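Local coordinates for MaoC domain protein dehydratase (Chloroflexus aurantiacus, PDB 4E3E) that catalyses the reversible dehydration of (2R,3S)-beta-methylmalyl-CoA to mesaconyl-CoA (2-methylfumaryl-CoA) in the glyoxylate assimilation cycle, at residues S270-S276 with D341-L347; N9-F14 with V148-D152; R230-N234 with R246-G250. All coordinates share one frame; numbering follows the deposited sequence.

Contact 1: S270-S276 with D341-L347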
ATOM      1  N   SER A 270     -12.829 -10.018  17.773  1.00 27.12           N
ATOM      2  CA  SER A 270     -12.058  -8.814  18.074  1.00 28.50           C
ATOM      3  C   SER A 270     -11.294  -8.998  19.361  1.00 28.50           C
ATOM      4  O   SER A 270     -11.665  -9.830  20.205  1.00 29.74           O
ATOM      5  CB  SER A 270     -12.969  -7.592  18.190  1.00 27.94           C
ATOM      6  OG  SER A 270     -13.800  -7.694  19.339  1.00 30.43           O
ATOM      7  N   ILE A 271     -10.227  -8.219  19.498  1.00 28.41           N
ATOM      8  CA  ILE A 271      -9.424  -8.191  20.701  1.00 30.43           C
ATOM      9  C   ILE A 271      -9.962  -7.103  21.608  1.00 29.22           C
ATOM     10  O   ILE A 271     -10.094  -5.940  21.189  1.00 31.63           O
ATOM     11  CB  ILE A 271      -7.936  -7.922  20.392  1.00 28.61           C
ATOM     12  CG1 ILE A 271      -7.352  -9.093  19.588  1.00 29.94           C
ATOM     13  CG2 ILE A 271      -7.189  -7.650  21.697  1.00 23.82           C
ATOM     14  CD1 ILE A 271      -5.953  -8.840  19.023  1.00 25.76           C
ATOM     15  N   ALA A 272     -10.297  -7.485  22.840  1.00 27.00           N
ATOM     16  CA  ALA A 272     -10.889  -6.545  23.782  1.00 28.30           C
ATOM     17  C   ALA A 272      -9.890  -6.040  24.822  1.00 27.94           C
ATOM     18  O   ALA A 272     -10.117  -5.000  25.455  1.00 27.43           O
ATOM     19  CB  ALA A 272     -12.102  -7.165  24.451  1.00 26.52           C
ATOM     20  N   ALA A 273      -8.788  -6.768  25.002  1.00 25.68           N
ATOM     21  CA  ALA A 273      -7.755  -6.356  25.936  1.00 26.02           C
ATOM     22  C   ALA A 273      -6.418  -6.971  25.587  1.00 25.93           C
ATOM     23  O   ALA A 273      -6.359  -8.076  25.037  1.00 28.51           O
ATOM     24  CB  ALA A 273      -8.126  -6.754  27.364  1.00 27.38           C
ATOM     25  N   ILE A 274      -5.353  -6.255  25.932  1.00 26.45           N
ATOM     26  CA  ILE A 274      -3.997  -6.805  25.935  1.00 27.70           C
ATOM     27  C   ILE A 274      -3.521  -6.896  27.390  1.00 27.90           C
ATOM     28  O   ILE A 274      -3.476  -5.889  28.094  1.00 29.59           O
ATOM     29  CB  ILE A 274      -3.031  -5.938  25.111  1.00 24.98           C
ATOM     30  CG1 ILE A 274      -3.455  -5.957  23.638  1.00 25.98           C
ATOM     31  CG2 ILE A 274      -1.597  -6.442  25.260  1.00 25.90           C
ATOM     32  CD1 ILE A 274      -2.918  -4.800  22.817  1.00 24.66           C
ATOM     33  N   ASN A 275      -3.171  -8.104  27.824  1.00 26.71           N
ATOM     34  CA  ASN A 275      -2.781  -8.358  29.222  1.00 27.15           C
ATOM     35  C   ASN A 275      -1.277  -8.280  29.424  1.00 27.64           C
ATOM     36  O   ASN A 275      -0.793  -7.741  30.427  1.00 29.08           O
ATOM     37  CB  ASN A 275      -3.298  -9.731  29.657  1.00 24.55           C
ATOM     38  CG  ASN A 275      -4.778  -9.900  29.372  1.00 28.05           C
ATOM     39  OD1 ASN A 275      -5.202 -10.869  28.716  1.00 33.87           O
ATOM     40  ND2 ASN A 275      -5.566  -8.944  29.821  1.00 20.74           N
ATOM     41  N   SER A 276      -0.533  -8.821  28.473  1.00 25.90           N
ATOM     42  CA  SER A 276       0.920  -8.676  28.498  1.00 29.16           C
ATOM     43  C   SER A 276       1.456  -9.022  27.128  1.00 32.84           C
ATOM     44  O   SER A 276       0.740  -9.601  26.301  1.00 29.68           O
ATOM     45  CB  SER A 276       1.563  -9.538  29.591  1.00 33.57           C
ATOM     46  OG  SER A 276       1.498 -10.900  29.244  1.00 39.25           O
ATOM     47  N   ASP A 341       5.603 -13.363  22.860  1.00 26.55           N
ATOM     48  CA  ASP A 341       4.722 -14.022  23.814  1.00 28.17           C
ATOM     49  C   ASP A 341       3.625 -13.015  24.138  1.00 27.02           C
ATOM     50  O   ASP A 341       3.858 -12.069  24.883  1.00 27.16           O
ATOM     51  CB  ASP A 341       5.507 -14.421  25.074  1.00 29.07           C
ATOM     52  CG  ASP A 341       4.645 -15.128  26.113  1.00 30.85           C
ATOM     53  OD1 ASP A 341       3.413 -15.276  25.897  1.00 33.97           O
ATOM     54  OD2 ASP A 341       5.201 -15.524  27.159  1.00 32.80           O
ATOM     55  N   PHE A 342       2.438 -13.219  23.572  1.00 24.05           N
ATOM     56  CA  PHE A 342       1.376 -12.204  23.569  1.00 26.79           C
ATOM     57  C   PHE A 342       0.152 -12.766  24.283  1.00 29.66           C
ATOM     58  O   PHE A 342      -0.365 -13.805  23.891  1.00 29.37           O
ATOM     59  CB  PHE A 342       1.045 -11.825  22.108  1.00 24.26           C
ATOM     60  CG  PHE A 342       0.048 -10.694  21.954  1.00 28.09           C
ATOM     61  CD1 PHE A 342       0.280  -9.440  22.518  1.00 29.07           C
ATOM     62  CD2 PHE A 342      -1.114 -10.871  21.183  1.00 30.19           C
ATOM     63  CE1 PHE A 342      -0.647  -8.401  22.356  1.00 27.69           C
ATOM     64  CE2 PHE A 342      -2.042  -9.833  21.015  1.00 27.27           C
ATOM     65  CZ  PHE A 342      -1.802  -8.602  21.608  1.00 28.56           C
ATOM     66  N   ASP A 343      -0.305 -12.079  25.329  1.00 26.35           N
ATOM     67  CA  ASP A 343      -1.358 -12.576  26.205  1.00 25.82           C
ATOM     68  C   ASP A 343      -2.465 -11.533  26.147  1.00 25.89           C
ATOM     69  O   ASP A 343      -2.264 -10.380  26.524  1.00 27.95           O
ATOM     70  CB  ASP A 343      -0.759 -12.736  27.633  1.00 26.59           C
ATOM     71  CG  ASP A 343      -1.806 -12.945  28.748  1.00 29.02           C
ATOM     72  OD1 ASP A 343      -3.054 -12.937  28.552  1.00 27.38           O
ATOM     73  OD2 ASP A 343      -1.344 -13.118  29.890  1.00 32.63           O
ATOM     74  N   TYR A 344      -3.635 -11.931  25.660  1.00 23.82           N
ATOM     75  CA  TYR A 344      -4.687 -10.985  25.368  1.00 23.28           C
ATOM     76  C   TYR A 344      -6.026 -11.664  25.531  1.00 25.78           C
ATOM     77  O   TYR A 344      -6.104 -12.877  25.771  1.00 27.66           O
ATOM     78  CB  TYR A 344      -4.527 -10.405  23.941  1.00 23.45           C
ATOM     79  CG  TYR A 344      -4.532 -11.449  22.836  1.00 25.27           C
ATOM     80  CD1 TYR A 344      -3.487 -12.376  22.720  1.00 24.98           C
ATOM     81  CD2 TYR A 344      -5.595 -11.530  21.918  1.00 22.87           C
ATOM     82  CE1 TYR A 344      -3.483 -13.340  21.722  1.00 28.42           C
ATOM     83  CE2 TYR A 344      -5.598 -12.499  20.911  1.00 26.94           C
ATOM     84  CZ  TYR A 344      -4.528 -13.403  20.818  1.00 26.40           C
ATOM     85  OH  TYR A 344      -4.510 -14.372  19.826  1.00 24.36           O
ATOM     86  N   THR A 345      -7.080 -10.876  25.411  1.00 24.72           N
ATOM     87  CA  THR A 345      -8.428 -11.361  25.610  1.00 26.49           C
ATOM     88  C   THR A 345      -9.282 -11.041  24.386  1.00 29.38           C
ATOM     89  O   THR A 345      -9.366  -9.873  23.938  1.00 29.19           O
ATOM     90  CB  THR A 345      -9.048 -10.737  26.865  1.00 26.20           C
ATOM     91  OG1 THR A 345      -8.261 -11.099  28.005  1.00 25.09           O
ATOM     92  CG2 THR A 345     -10.478 -11.227  27.073  1.00 25.14           C
ATOM     93  N   VAL A 346      -9.915 -12.084  23.853  1.00 24.28           N
ATOM     94  CA  VAL A 346     -10.768 -11.948  22.677  1.00 26.20           C
ATOM     95  C   VAL A 346     -12.222 -12.109  23.089  1.00 27.02           C
ATOM     96  O   VAL A 346     -12.531 -12.697  24.136  1.00 27.47           O
ATOM     97  CB  VAL A 346     -10.419 -12.988  21.594  1.00 23.22           C
ATOM     98  CG1 VAL A 346      -8.990 -12.776  21.090  1.00 21.77           C
ATOM     99  CG2 VAL A 346     -10.591 -14.415  22.139  1.00 26.03           C
ATOM    100  N   LEU A 347     -13.116 -11.562  22.280  1.00 25.54           N
ATOM    101  CA  LEU A 347     -14.536 -11.815  22.433  1.00 24.84           C
ATOM    102  C   LEU A 347     -14.929 -12.840  21.371  1.00 25.32           C
ATOM    103  O   LEU A 347     -14.444 -12.765  20.238  1.00 27.73           O
ATOM    104  CB  LEU A 347     -15.347 -10.524  22.251  1.00 25.01           C
ATOM    105  CG  LEU A 347     -14.990  -9.312  23.125  1.00 25.58           C
ATOM    106  CD1 LEU A 347     -15.823  -8.099  22.728  1.00 31.05           C
ATOM    107  CD2 LEU A 347     -15.170  -9.619  24.607  1.00 28.98           C
TER

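Contact 2: N9-F14 with V148-D152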
ATOM      1  N   ASN A   9      13.194  12.215  24.378  1.00 41.29           N
ATOM      2  CA  ASN A   9      13.628  12.229  25.762  1.00 38.97           C
ATOM      3  C   ASN A   9      14.635  11.128  25.996  1.00 39.12           C
ATOM      4  O   ASN A   9      14.504  10.045  25.430  1.00 40.75           O
ATOM      5  CB  ASN A   9      12.439  12.021  26.686  1.00 36.20           C
ATOM      6  CG  ASN A   9      11.522  13.220  26.723  1.00 38.04           C
ATOM      7  OD1 ASN A   9      11.905  14.286  27.201  1.00 45.75           O
ATOM      8  ND2 ASN A   9      10.307  13.052  26.214  1.00 34.18           N
ATOM      9  N   PHE A  10      15.642  11.410  26.818  1.00 36.58           N
ATOM     10  CA  PHE A  10      16.521  10.367  27.343  1.00 38.92           C
ATOM     11  C   PHE A  10      16.062  10.066  28.765  1.00 39.28           C
ATOM     12  O   PHE A  10      15.208  10.784  29.291  1.00 38.47           O
ATOM     13  CB  PHE A  10      17.987  10.819  27.302  1.00 37.04           C
ATOM     14  CG  PHE A  10      18.574  10.811  25.922  1.00 40.06           C
ATOM     15  CD1 PHE A  10      18.351  11.877  25.045  1.00 44.53           C
ATOM     16  CD2 PHE A  10      19.344   9.737  25.489  1.00 37.51           C
ATOM     17  CE1 PHE A  10      18.887  11.867  23.765  1.00 43.32           C
ATOM     18  CE2 PHE A  10      19.882   9.723  24.211  1.00 41.24           C
ATOM     19  CZ  PHE A  10      19.653  10.786  23.347  1.00 39.74           C
ATOM     20  N   PHE A  11      16.608   9.017  29.389  1.00 39.90           N
ATOM     21  CA  PHE A  11      16.072   8.568  30.681  1.00 37.95           C
ATOM     22  C   PHE A  11      15.991   9.672  31.737  1.00 40.81           C
ATOM     23  O   PHE A  11      14.947   9.834  32.382  1.00 39.64           O
ATOM     24  CB  PHE A  11      16.814   7.342  31.237  1.00 38.14           C
ATOM     25  CG  PHE A  11      16.305   6.891  32.586  1.00 40.93           C
ATOM     26  CD1 PHE A  11      15.050   6.288  32.709  1.00 39.89           C
ATOM     27  CD2 PHE A  11      17.066   7.090  33.737  1.00 43.87           C
ATOM     28  CE1 PHE A  11      14.571   5.879  33.946  1.00 40.80           C
ATOM     29  CE2 PHE A  11      16.593   6.683  34.975  1.00 46.09           C
ATOM     30  CZ  PHE A  11      15.344   6.077  35.080  1.00 46.31           C
ATOM     31  N   GLU A  12      17.078  10.435  31.889  1.00 42.98           N
ATOM     32  CA  GLU A  12      17.162  11.486  32.912  1.00 44.91           C
ATOM     33  C   GLU A  12      16.208  12.658  32.648  1.00 42.11           C
ATOM     34  O   GLU A  12      15.969  13.492  33.527  1.00 43.20           O
ATOM     35  CB  GLU A  12      18.612  11.978  33.092  1.00 46.90           C
ATOM     36  CG  GLU A  12      19.233  12.670  31.880  1.00 48.67           C
ATOM     37  CD  GLU A  12      20.029  11.729  30.983  1.00 50.06           C
ATOM     38  OE1 GLU A  12      19.472  10.704  30.524  1.00 47.62           O
ATOM     39  OE2 GLU A  12      21.216  12.030  30.724  1.00 52.92           O
ATOM     40  N   ASP A  13      15.660  12.702  31.436  1.00 40.48           N
ATOM     41  CA  ASP A  13      14.743  13.763  31.039  1.00 40.79           C
ATOM     42  C   ASP A  13      13.332  13.571  31.579  1.00 40.60           C
ATOM     43  O   ASP A  13      12.561  14.528  31.639  1.00 43.56           O
ATOM     44  CB  ASP A  13      14.709  13.907  29.515  1.00 39.79           C
ATOM     45  CG  ASP A  13      16.063  14.271  28.934  1.00 42.18           C
ATOM     46  OD1 ASP A  13      16.840  14.991  29.604  1.00 45.74           O
ATOM     47  OD2 ASP A  13      16.354  13.835  27.805  1.00 43.14           O
ATOM     48  N   PHE A  14      12.999  12.342  31.969  1.00 38.78           N
ATOM     49  CA  PHE A  14      11.653  12.025  32.434  1.00 39.82           C
ATOM     50  C   PHE A  14      11.412  12.445  33.879  1.00 39.99           C
ATOM     51  O   PHE A  14      12.305  12.358  34.719  1.00 43.85           O
ATOM     52  CB  PHE A  14      11.356  10.533  32.259  1.00 38.06           C
ATOM     53  CG  PHE A  14      11.221  10.103  30.822  1.00 36.90           C
ATOM     54  CD1 PHE A  14      10.103  10.481  30.063  1.00 35.44           C
ATOM     55  CD2 PHE A  14      12.202   9.310  30.223  1.00 31.93           C
ATOM     56  CE1 PHE A  14       9.979  10.082  28.733  1.00 33.02           C
ATOM     57  CE2 PHE A  14      12.081   8.908  28.900  1.00 33.45           C
ATOM     58  CZ  PHE A  14      10.969   9.290  28.153  1.00 33.15           C
ATOM     59  N   VAL A 148      15.353   2.862  28.441  1.00 38.75           N
ATOM     60  CA  VAL A 148      15.798   4.049  27.700  1.00 41.01           C
ATOM     61  C   VAL A 148      17.236   4.431  28.043  1.00 40.23           C
ATOM     62  O   VAL A 148      17.645   4.378  29.213  1.00 41.35           O
ATOM     63  CB  VAL A 148      14.869   5.261  27.955  1.00 37.49           C
ATOM     64  CG1 VAL A 148      15.250   6.450  27.073  1.00 39.56           C
ATOM     65  CG2 VAL A 148      13.422   4.872  27.715  1.00 33.87           C
ATOM     66  N   ARG A 149      17.989   4.821  27.017  1.00 39.08           N
ATOM     67  CA  ARG A 149      19.344   5.320  27.193  1.00 44.14           C
ATOM     68  C   ARG A 149      19.382   6.582  28.043  1.00 44.21           C
ATOM     69  O   ARG A 149      18.508   7.451  27.945  1.00 41.75           O
ATOM     70  CB  ARG A 149      19.969   5.667  25.845  1.00 44.68           C
ATOM     71  CG  ARG A 149      20.297   4.492  24.955  1.00 41.92           C
ATOM     72  CD  ARG A 149      20.991   4.987  23.698  1.00 48.28           C
ATOM     73  NE  ARG A 149      21.076   3.933  22.695  1.00 47.39           N
ATOM     74  CZ  ARG A 149      20.183   3.732  21.729  1.00 35.82           C
ATOM     75  NH1 ARG A 149      19.121   4.522  21.597  1.00 58.90           N
ATOM     76  NH2 ARG A 149      20.358   2.737  20.879  1.00 36.97           N
ATOM     77  N   LYS A 150      20.412   6.671  28.875  1.00 46.67           N
ATOM     78  CA  LYS A 150      20.772   7.933  29.484  1.00 45.10           C
ATOM     79  C   LYS A 150      21.674   8.650  28.494  1.00 47.13           C
ATOM     80  O   LYS A 150      22.536   8.027  27.873  1.00 52.49           O
ATOM     81  CB  LYS A 150      21.507   7.710  30.801  1.00 45.84           C
ATOM     82  CG  LYS A 150      20.597   7.357  31.963  1.00 45.78           C
ATOM     83  CD  LYS A 150      21.376   7.111  33.247  1.00 48.38           C
ATOM     84  CE  LYS A 150      21.923   8.400  33.848  1.00 49.88           C
ATOM     85  NZ  LYS A 150      22.574   8.163  35.168  1.00 57.74           N
ATOM     86  N   ARG A 151      21.462   9.950  28.326  1.00 42.96           N
ATOM     87  CA  ARG A 151      22.362  10.758  27.509  1.00 48.38           C
ATOM     88  C   ARG A 151      23.692  10.916  28.241  1.00 47.77           C
ATOM     89  O   ARG A 151      24.757  10.688  27.665  1.00 54.33           O
ATOM     90  CB  ARG A 151      21.732  12.112  27.197  1.00 44.73           C
ATOM     91  CG  ARG A 151      22.600  13.050  26.366  1.00 49.78           C
ATOM     92  CD  ARG A 151      21.945  14.415  26.235  1.00 51.27           C
ATOM     93  NE  ARG A 151      21.437  14.861  27.530  1.00 56.07           N
ATOM     94  CZ  ARG A 151      20.159  14.829  27.901  1.00 49.24           C
ATOM     95  NH1 ARG A 151      19.218  14.392  27.067  1.00 47.60           N
ATOM     96  NH2 ARG A 151      19.821  15.243  29.116  1.00 47.29           N
ATOM     97  N   ASP A 152      23.616  11.280  29.518  1.00 46.54           N
ATOM     98  CA  ASP A 152      24.797  11.437  30.352  1.00 50.32           C
ATOM     99  C   ASP A 152      24.836  10.359  31.442  1.00 52.25           C
ATOM    100  O   ASP A 152      24.059  10.426  32.394  1.00 54.89           O
ATOM    101  CB  ASP A 152      24.808  12.839  30.976  1.00 55.82           C
ATOM    102  CG  ASP A 152      25.934  13.036  31.997  1.00 55.80           C
ATOM    103  OD1 ASP A 152      27.005  12.393  31.871  1.00 49.88           O
ATOM    104  OD2 ASP A 152      25.735  13.854  32.928  1.00 63.21           O
TER

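Contact 3: R230-N234 with R246-G250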
ATOM      1  N   ARG A 230      14.227   4.501  14.797  1.00 29.22           N
ATOM      2  CA  ARG A 230      15.248   4.521  13.741  1.00 26.93           C
ATOM      3  C   ARG A 230      15.829   3.146  13.391  1.00 29.23           C
ATOM      4  O   ARG A 230      16.321   2.938  12.266  1.00 30.31           O
ATOM      5  CB  ARG A 230      16.348   5.532  14.110  1.00 33.58           C
ATOM      6  CG  ARG A 230      15.833   6.972  14.186  1.00 32.28           C
ATOM      7  CD  ARG A 230      16.649   7.921  15.065  1.00 34.28           C
ATOM      8  NE  ARG A 230      16.104   9.277  14.909  1.00 37.48           N
ATOM      9  CZ  ARG A 230      16.403  10.342  15.652  1.00 32.94           C
ATOM     10  NH1 ARG A 230      17.276  10.263  16.652  1.00 36.13           N
ATOM     11  NH2 ARG A 230      15.813  11.504  15.381  1.00 31.11           N
ATOM     12  N   VAL A 231      15.774   2.212  14.342  1.00 25.88           N
ATOM     13  CA  VAL A 231      16.198   0.825  14.085  1.00 26.98           C
ATOM     14  C   VAL A 231      15.383   0.148  12.966  1.00 26.05           C
ATOM     15  O   VAL A 231      15.851  -0.811  12.371  1.00 25.11           O
ATOM     16  CB  VAL A 231      16.180  -0.073  15.364  1.00 27.76           C
ATOM     17  CG1 VAL A 231      17.230   0.390  16.372  1.00 32.79           C
ATOM     18  CG2 VAL A 231      14.781  -0.133  15.990  1.00 27.05           C
ATOM     19  N   HIS A 232      14.162   0.625  12.711  1.00 24.90           N
ATOM     20  CA  HIS A 232      13.331   0.054  11.649  1.00 24.06           C
ATOM     21  C   HIS A 232      13.719   0.500  10.251  1.00 29.15           C
ATOM     22  O   HIS A 232      13.427  -0.194   9.266  1.00 26.16           O
ATOM     23  CB  HIS A 232      11.853   0.384  11.874  1.00 23.29           C
ATOM     24  CG  HIS A 232      11.364   0.097  13.282  1.00 26.88           C
ATOM     25  ND1 HIS A 232      11.729  -1.009  13.970  1.00 25.24           N
ATOM     26  CD2 HIS A 232      10.478   0.808  14.113  1.00 26.36           C
ATOM     27  CE1 HIS A 232      11.140  -0.996  15.189  1.00 25.27           C
ATOM     28  NE2 HIS A 232      10.358   0.109  15.268  1.00 23.66           N
ATOM     29  N   PHE A 233      14.367   1.660  10.137  1.00 27.38           N
ATOM     30  CA  PHE A 233      14.448   2.351   8.844  1.00 24.19           C
ATOM     31  C   PHE A 233      15.818   2.464   8.208  1.00 26.96           C
ATOM     32  O   PHE A 233      15.923   2.524   6.978  1.00 27.76           O
ATOM     33  CB  PHE A 233      13.852   3.756   8.961  1.00 26.15           C
ATOM     34  CG  PHE A 233      12.375   3.763   9.241  1.00 31.13           C
ATOM     35  CD1 PHE A 233      11.465   3.478   8.236  1.00 32.72           C
ATOM     36  CD2 PHE A 233      11.901   4.045  10.515  1.00 29.40           C
ATOM     37  CE1 PHE A 233      10.097   3.481   8.492  1.00 35.91           C
ATOM     38  CE2 PHE A 233      10.537   4.055  10.786  1.00 26.33           C
ATOM     39  CZ  PHE A 233       9.632   3.770   9.770  1.00 31.77           C
ATOM     40  N   ASN A 234      16.855   2.501   9.043  1.00 27.10           N
ATOM     41  CA  ASN A 234      18.160   2.988   8.640  1.00 25.46           C
ATOM     42  C   ASN A 234      19.193   1.889   8.517  1.00 25.73           C
ATOM     43  O   ASN A 234      19.850   1.516   9.495  1.00 26.33           O
ATOM     44  CB  ASN A 234      18.643   4.065   9.624  1.00 27.52           C
ATOM     45  CG  ASN A 234      19.821   4.857   9.095  1.00 26.36           C
ATOM     46  OD1 ASN A 234      20.674   4.320   8.384  1.00 25.79           O
ATOM     47  ND2 ASN A 234      19.881   6.144   9.447  1.00 25.09           N
ATOM     48  N   ARG A 246      18.186  -3.948   9.866  1.00 25.22           N
ATOM     49  CA  ARG A 246      17.046  -3.267  10.490  1.00 28.85           C
ATOM     50  C   ARG A 246      16.214  -4.253  11.296  1.00 32.44           C
ATOM     51  O   ARG A 246      16.151  -5.437  10.957  1.00 30.12           O
ATOM     52  CB  ARG A 246      16.193  -2.597   9.416  1.00 27.19           C
ATOM     53  CG  ARG A 246      16.878  -1.414   8.739  1.00 30.57           C
ATOM     54  CD  ARG A 246      16.234  -1.088   7.394  1.00 33.21           C
ATOM     55  NE  ARG A 246      16.722  -1.986   6.340  1.00 30.80           N
ATOM     56  CZ  ARG A 246      16.354  -1.946   5.056  1.00 25.72           C
ATOM     57  NH1 ARG A 246      16.889  -2.819   4.207  1.00 23.95           N
ATOM     58  NH2 ARG A 246      15.461  -1.050   4.614  1.00 25.81           N
ATOM     59  N   ILE A 247      15.588  -3.758  12.363  1.00 31.27           N
ATOM     60  CA  ILE A 247      14.800  -4.572  13.272  1.00 27.54           C
ATOM     61  C   ILE A 247      13.336  -4.305  12.998  1.00 26.33           C
ATOM     62  O   ILE A 247      12.918  -3.144  12.849  1.00 26.40           O
ATOM     63  CB  ILE A 247      15.129  -4.270  14.756  1.00 25.57           C
ATOM     64  CG1 ILE A 247      16.621  -4.544  15.011  1.00 35.36           C
ATOM     65  CG2 ILE A 247      14.297  -5.154  15.675  1.00 27.35           C
ATOM     66  CD1 ILE A 247      17.143  -3.978  16.318  1.00 45.13           C
ATOM     67  N   VAL A 248      12.566  -5.385  12.895  1.00 26.91           N
ATOM     68  CA  VAL A 248      11.133  -5.278  12.636  1.00 28.42           C
ATOM     69  C   VAL A 248      10.419  -4.796  13.888  1.00 26.85           C
ATOM     70  O   VAL A 248      10.635  -5.322  14.985  1.00 27.15           O
ATOM     71  CB  VAL A 248      10.529  -6.625  12.153  1.00 27.40           C
ATOM     72  CG1 VAL A 248       8.997  -6.530  12.025  1.00 22.39           C
ATOM     73  CG2 VAL A 248      11.157  -7.042  10.835  1.00 24.92           C
ATOM     74  N   TYR A 249       9.575  -3.784  13.717  1.00 24.75           N
ATOM     75  CA  TYR A 249       8.692  -3.329  14.762  1.00 20.42           C
ATOM     76  C   TYR A 249       7.996  -4.527  15.419  1.00 26.00           C
ATOM     77  O   TYR A 249       7.291  -5.311  14.747  1.00 26.75           O
ATOM     78  CB  TYR A 249       7.636  -2.382  14.140  1.00 23.01           C
ATOM     79  CG  TYR A 249       6.488  -2.002  15.036  1.00 23.38           C
ATOM     80  CD1 TYR A 249       6.701  -1.617  16.374  1.00 26.61           C
ATOM     81  CD2 TYR A 249       5.160  -1.971  14.541  1.00 20.57           C
ATOM     82  CE1 TYR A 249       5.626  -1.251  17.196  1.00 25.80           C
ATOM     83  CE2 TYR A 249       4.108  -1.610  15.359  1.00 23.22           C
ATOM     84  CZ  TYR A 249       4.340  -1.258  16.685  1.00 26.62           C
ATOM     85  OH  TYR A 249       3.265  -0.897  17.497  1.00 24.92           O
ATOM     86  N   GLY A 250       8.174  -4.657  16.732  1.00 28.11           N
ATOM     87  CA  GLY A 250       7.540  -5.738  17.498  1.00 30.47           C
ATOM     88  C   GLY A 250       6.034  -5.867  17.261  1.00 26.81           C
ATOM     89  O   GLY A 250       5.500  -6.977  17.177  1.00 23.81           O
TER

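Contact 1: S270-S276 with D341-L347
Ile274 meets Phe342, and Ile271 meets Tyr344, the side chains of each pair crossing at about a right angle. These side chains share the tightly packed face of two antiparallel strands. Ile274 CG2 comes within 3.6 Å of Phe342 CE1, while its CG1 branch sits by CZ. Ile271 CG1 meets Tyr344 CD2 at 3.8 Å. Tyr344 has its ring carbon CG wedged between the backbone N and carbonyl carbon (chi1 58°), which brings the ring back beside Phe342. The ring of Tyr344 thus receives Phe342 CE2 over one face. Its hydroxyl bonds to Thr314. Helices 65-80 and 250-265 cover this face.

The face of Ala273, Thr345 and Asp343 is more polar and is covered by loops. Ala273 CB touches Thr345 CB at 4.1 Å, and loop residues Val169 and Leu174 pack on Ala273. Asp343 has its carboxylate salt-bridged to Arg311 on the next strand. The more open side is at the two ends of segment 270-276, where Ser270 and Ser276 are partly exposed.

Two classic beta bulges interrupt the pairing. Ala272 and Ala273 both face Thr345: Ala272 N bonds Thr345 O at 2.8 Å, and the bond from Ala273 N is weak. Asn275 and Ser276 both face Asp343, whose O accepts from Asn275 N at 2.8 Å and from Ser276 N at 3.0 Å. Thr345 N returns a bond to Ala273 O at 2.9 Å. The sheet carries helix 65-80 on its Ile271 and Ile274 face, as in the hotdog fold of this family, where a sheet wraps a long helix.

Contact 2: N9-F14 with V148-D152
Phe10 lays one face of its ring over the aliphatic base of Arg151. This CH-pi contact puts Arg151 CB 3.9 Å from the ring centroid. Beside it, Glu12, Asp13 and Arg151 form a salt-bridge network, which joins the N-terminal 3-10 turn 11-13 to the residues just after strand 138-149 of the hotdog sheet. The Arg151 chain bends at chi3 (45°), and its guanidinium turns back to Asp13. The two groups are nearly coplanar, and the grip is end-on. NH2 bonds Asp13 OD1 and NH1 bonds Asp13 OD2, both through syn lone pairs. Asp13 OD2 also takes Phe10 N at 2.7 Å, a second bond that helps fix the carboxylate.

Glu12 turns to the backbone: its OE1 accepts from Arg151 N at 3.1 Å and its OE2 from Asp152 N, each through a syn lone pair. With Arg151 NH2 its OE2 forms only a long pair, lying over the guanidinium face. Deeper in, Phe11 CB packs on Val148 CB, and Phe14 meets Val148 CG1 with its ring edge. Phe11 and Phe14 also pack against strand 104-116. Phe11 N bonds Arg149 O at 2.9 Å. The straightest bond of the contact is Asp152 N to Glu12 OE2, 2.8 Å long and 170° at the hydrogen.

Contact 3: R230-N234 with R246-G250
Two loops flanking the short helix 235-238 meet here, and the second leads into helix 250-265, with Tyr249 at its N-cap position. His232 carries the contact. Its ND1 donates to Ile247 O at 2.7 Å, and the acceptor lies 13° out of the imidazole plane. This bond shows that ND1 bears the proton and fixes how the ring is turned. His232 CG stands beside its own backbone N (chi1 -49°), which lets the ring swing back to the second loop. Tyr249 CB then sits over one face of the imidazole, 4.0 Å from its centroid, in a CH-pi contact. The tyrosine ring itself stands farther off, an offset edge-to-face neighbour, its edge turned toward the face of the imidazole.

In this hotdog-family enzyme the tyrosine reaches the long helix 65-80, where its hydroxyl bonds to His70. Beside the histidine, Ile247 N bonds Val231 O at 3.0 Å, approaching from above the carbonyl plane. Ile247 CD1 touches Val231 CB at 4.1 Å. Arg246 runs its CB, CG and CD along the backbone carbonyls of the first loop. Its CD comes to 3.5 Å from His232 O, a buried oxygen that has no hydrogen-bond partner in the model. The Arg246 chain bends at chi3, and its guanidinium goes on to a salt bridge with Glu214 of the second subunit. Phe233 O is hydrogen-bonded to Thr212 of the same second subunit.

How the contacts relate
From the N terminus, contact 2 closes first. It brings the loop before strand 19-27 back to the end of strand 138-149, across 133 residues that hold the early helices and strands. Contact 3 follows and closes a short loop of 11 residues around helix 235-238, just ahead of helix 250-265. Contact 1 comes last. It pairs strands 270-278 and 338-349; strands 288-300 and 307-318 come between them in sequence, though the two are neighbours in the sheet. The three are in series; none nests or crosses. Contacts 1 and 2 reach the same sheet, with centres 31 Å apart. Contact 3 joins the loops before and after helix 235-238, next to the second subunit.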